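Long-range contact in glycerol-3-phosphate dehydrogenase [NAD(+)] (PDB 6IUY), which probably interconverts dihydroxyacetone phosphate and sn-glycerol 3-phosphate with NAD(H), and carries a second, haloacid dehalogenase-like domain that binds magnesium: residues Ser486-Gln490 and Ile603-Arg607. Residues are numbered along the deposited sequence; the frame is centred on the assembly and turned at random.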
loop_
_atom_site.group_PDB
_atom_site.type_symbol
_atom_site.label_atom_id
_atom_site.label_comp_id
_atom_site.label_asym_id
_atom_site.label_seq_id
_atom_site.Cartn_x
_atom_site.Cartn_y
_atom_site.Cartn_z
ATOM N N SER A 486 -9.843 -11.889 3.450
ATOM C CA SER A 486 -10.090 -12.028 2.020
ATOM C C SER A 486 -10.970 -10.908 1.470
ATOM O O SER A 486 -10.663 -10.313 0.423
ATOM C CB SER A 486 -10.736 -13.372 1.717
ATOM O OG SER A 486 -9.859 -14.406 2.100
ATOM N N ILE A 487 -12.059 -10.613 2.168
ATOM C CA ILE A 487 -12.937 -9.519 1.741
ATOM C C ILE A 487 -12.152 -8.224 1.658
ATOM O O ILE A 487 -12.256 -7.491 0.685
ATOM C CB ILE A 487 -14.123 -9.341 2.690
ATOM C CG1 ILE A 487 -14.937 -10.630 2.726
ATOM C CG2 ILE A 487 -15.001 -8.149 2.241
ATOM C CD1 ILE A 487 -15.996 -10.684 3.818
ATOM N N LEU A 488 -11.332 -7.953 2.661
ATOM C CA LEU A 488 -10.521 -6.744 2.626
ATOM C C LEU A 488 -9.477 -6.759 1.504
ATOM O O LEU A 488 -9.272 -5.735 0.807
ATOM C CB LEU A 488 -9.838 -6.518 3.975
ATOM C CG LEU A 488 -10.702 -5.547 4.813
ATOM C CD1 LEU A 488 -12.089 -6.155 5.043
ATOM C CD2 LEU A 488 -10.031 -5.193 6.132
ATOM N N ARG A 489 -8.821 -7.905 1.329
ATOM C CA ARG A 489 -7.816 -8.050 0.278
ATOM C C ARG A 489 -8.430 -7.797 -1.087
ATOM O O ARG A 489 -7.921 -6.986 -1.857
ATOM C CB ARG A 489 -7.180 -9.447 0.292
ATOM C CG ARG A 489 -5.996 -9.522 -0.672
ATOM C CD ARG A 489 -5.838 -10.865 -1.330
ATOM N NE ARG A 489 -7.096 -11.431 -1.803
ATOM C CZ ARG A 489 -7.671 -11.130 -2.958
ATOM N NH1 ARG A 489 -7.117 -10.229 -3.754
ATOM N NH2 ARG A 489 -8.812 -11.724 -3.311
ATOM N N GLN A 490 -9.515 -8.507 -1.394
ATOM C CA GLN A 490 -10.190 -8.320 -2.667
ATOM C C GLN A 490 -10.721 -6.876 -2.805
ATOM O O GLN A 490 -10.652 -6.254 -3.874
ATOM C CB GLN A 490 -11.320 -9.326 -2.799
ATOM C CG GLN A 490 -12.102 -9.225 -4.101
ATOM C CD GLN A 490 -11.291 -9.649 -5.321
ATOM O OE1 GLN A 490 -10.277 -10.349 -5.208
ATOM N NE2 GLN A 490 -11.733 -9.221 -6.495
ATOM N N ILE A 603 -21.041 -14.077 0.187
ATOM C CA ILE A 603 -20.119 -12.936 0.181
ATOM C C ILE A 603 -18.663 -13.369 -0.041
ATOM O O ILE A 603 -17.903 -12.652 -0.678
ATOM C CB ILE A 603 -20.228 -12.110 1.489
ATOM C CG1 ILE A 603 -19.484 -10.769 1.373
ATOM C CG2 ILE A 603 -19.695 -12.879 2.672
ATOM C CD1 ILE A 603 -20.128 -9.780 0.473
ATOM N N LEU A 604 -18.256 -14.529 0.468
ATOM C CA LEU A 604 -16.880 -14.968 0.238
ATOM C C LEU A 604 -16.756 -15.673 -1.120
ATOM O O LEU A 604 -15.673 -16.082 -1.512
ATOM C CB LEU A 604 -16.403 -15.893 1.357
ATOM C CG LEU A 604 -16.508 -15.334 2.782
ATOM C CD1 LEU A 604 -16.330 -16.449 3.814
ATOM C CD2 LEU A 604 -15.478 -14.230 2.991
ATOM N N ARG A 605 -17.875 -15.794 -1.834
ATOM C CA ARG A 605 -17.900 -16.463 -3.136
ATOM C C ARG A 605 -18.113 -15.468 -4.265
ATOM O O ARG A 605 -18.855 -15.743 -5.215
ATOM C CB ARG A 605 -18.999 -17.529 -3.180
ATOM C CG ARG A 605 -18.685 -18.809 -2.402
ATOM C CD ARG A 605 -18.064 -19.872 -3.313
ATOM N NE ARG A 605 -18.062 -21.188 -2.677
ATOM C CZ ARG A 605 -19.106 -22.016 -2.640
ATOM N NH1 ARG A 605 -20.266 -21.679 -3.205
ATOM N NH2 ARG A 605 -18.992 -23.192 -2.030
ATOM N N TYR A 606 -17.452 -14.318 -4.163
ATOM C CA TYR A 606 -17.658 -13.220 -5.096
ATOM C C TYR A 606 -17.324 -13.569 -6.558
ATOM O O TYR A 606 -18.067 -13.190 -7.462
ATOM C CB TYR A 606 -16.843 -12.010 -4.646
ATOM C CG TYR A 606 -15.421 -12.338 -4.278
ATOM C CD1 TYR A 606 -14.416 -12.373 -5.243
ATOM C CD2 TYR A 606 -15.078 -12.619 -2.966
ATOM C CE1 TYR A 606 -13.100 -12.672 -4.898
ATOM C CE2 TYR A 606 -13.770 -12.918 -2.613
ATOM C CZ TYR A 606 -12.788 -12.940 -3.579
ATOM O OH TYR A 606 -11.497 -13.236 -3.207
ATOM N N ARG A 607 -16.217 -14.278 -6.790
ATOM C CA ARG A 607 -15.839 -14.724 -8.142
ATOM C C ARG A 607 -16.999 -15.430 -8.837
ATOM O O ARG A 607 -17.122 -15.411 -10.062
ATOM C CB ARG A 607 -14.618 -15.663 -8.084
ATOM C CG ARG A 607 -13.260 -14.974 -8.204
ATOM C CD ARG A 607 -12.222 -15.601 -7.266
ATOM N NE ARG A 607 -11.147 -14.652 -6.958
ATOM C CZ ARG A 607 -10.116 -14.900 -6.144
ATOM N NH1 ARG A 607 -9.994 -16.085 -5.543
ATOM N NH2 ARG A 607 -9.195 -13.958 -5.930
#
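With CG anti to the backbone N (chi1 -180°) and a bend at chi2, Gln490 lays its chain over one face of the Tyr606 ring, whose CG sits between the backbone N and the carbonyl carbon (chi1 47°), directing the ring toward helix 481-502. Gln490 CG makes a CH-pi contact 4.0 Å from the ring centroid, and the amide, tilted 24° from the ring plane, continues over the rim, its CD 3.5 Å from Tyr606 CE1. Arg489 NH2 donates to a lone pair of Gln490 OE1 at 2.8 Å, in the carbonyl plane, while Gln490 NE2 is hydrogen-bonded to Glu494 OE1. Replacing Gln490 with an alanine would probably uncover this part of the ring face and leave Arg489 NH2 without its amide acceptor. Arg489 NH2 also lies 3.5 Å from Arg607 NH2, a like-charge approach probably eased by Glu423 of the second subunit, which salt-bridges Arg489 NE and is hydrogen-bonded through OE1 to Tyr606 OH. One helical turn earlier, Leu604 CD2 packs 3.7 Å from Ile487 CG1, the side chains crossing near a right angle. The contact thus joins helix 481-502 to the segment leading into helix 606-609, with helix 585-594 packed on Gln490, Ile603 and Tyr606.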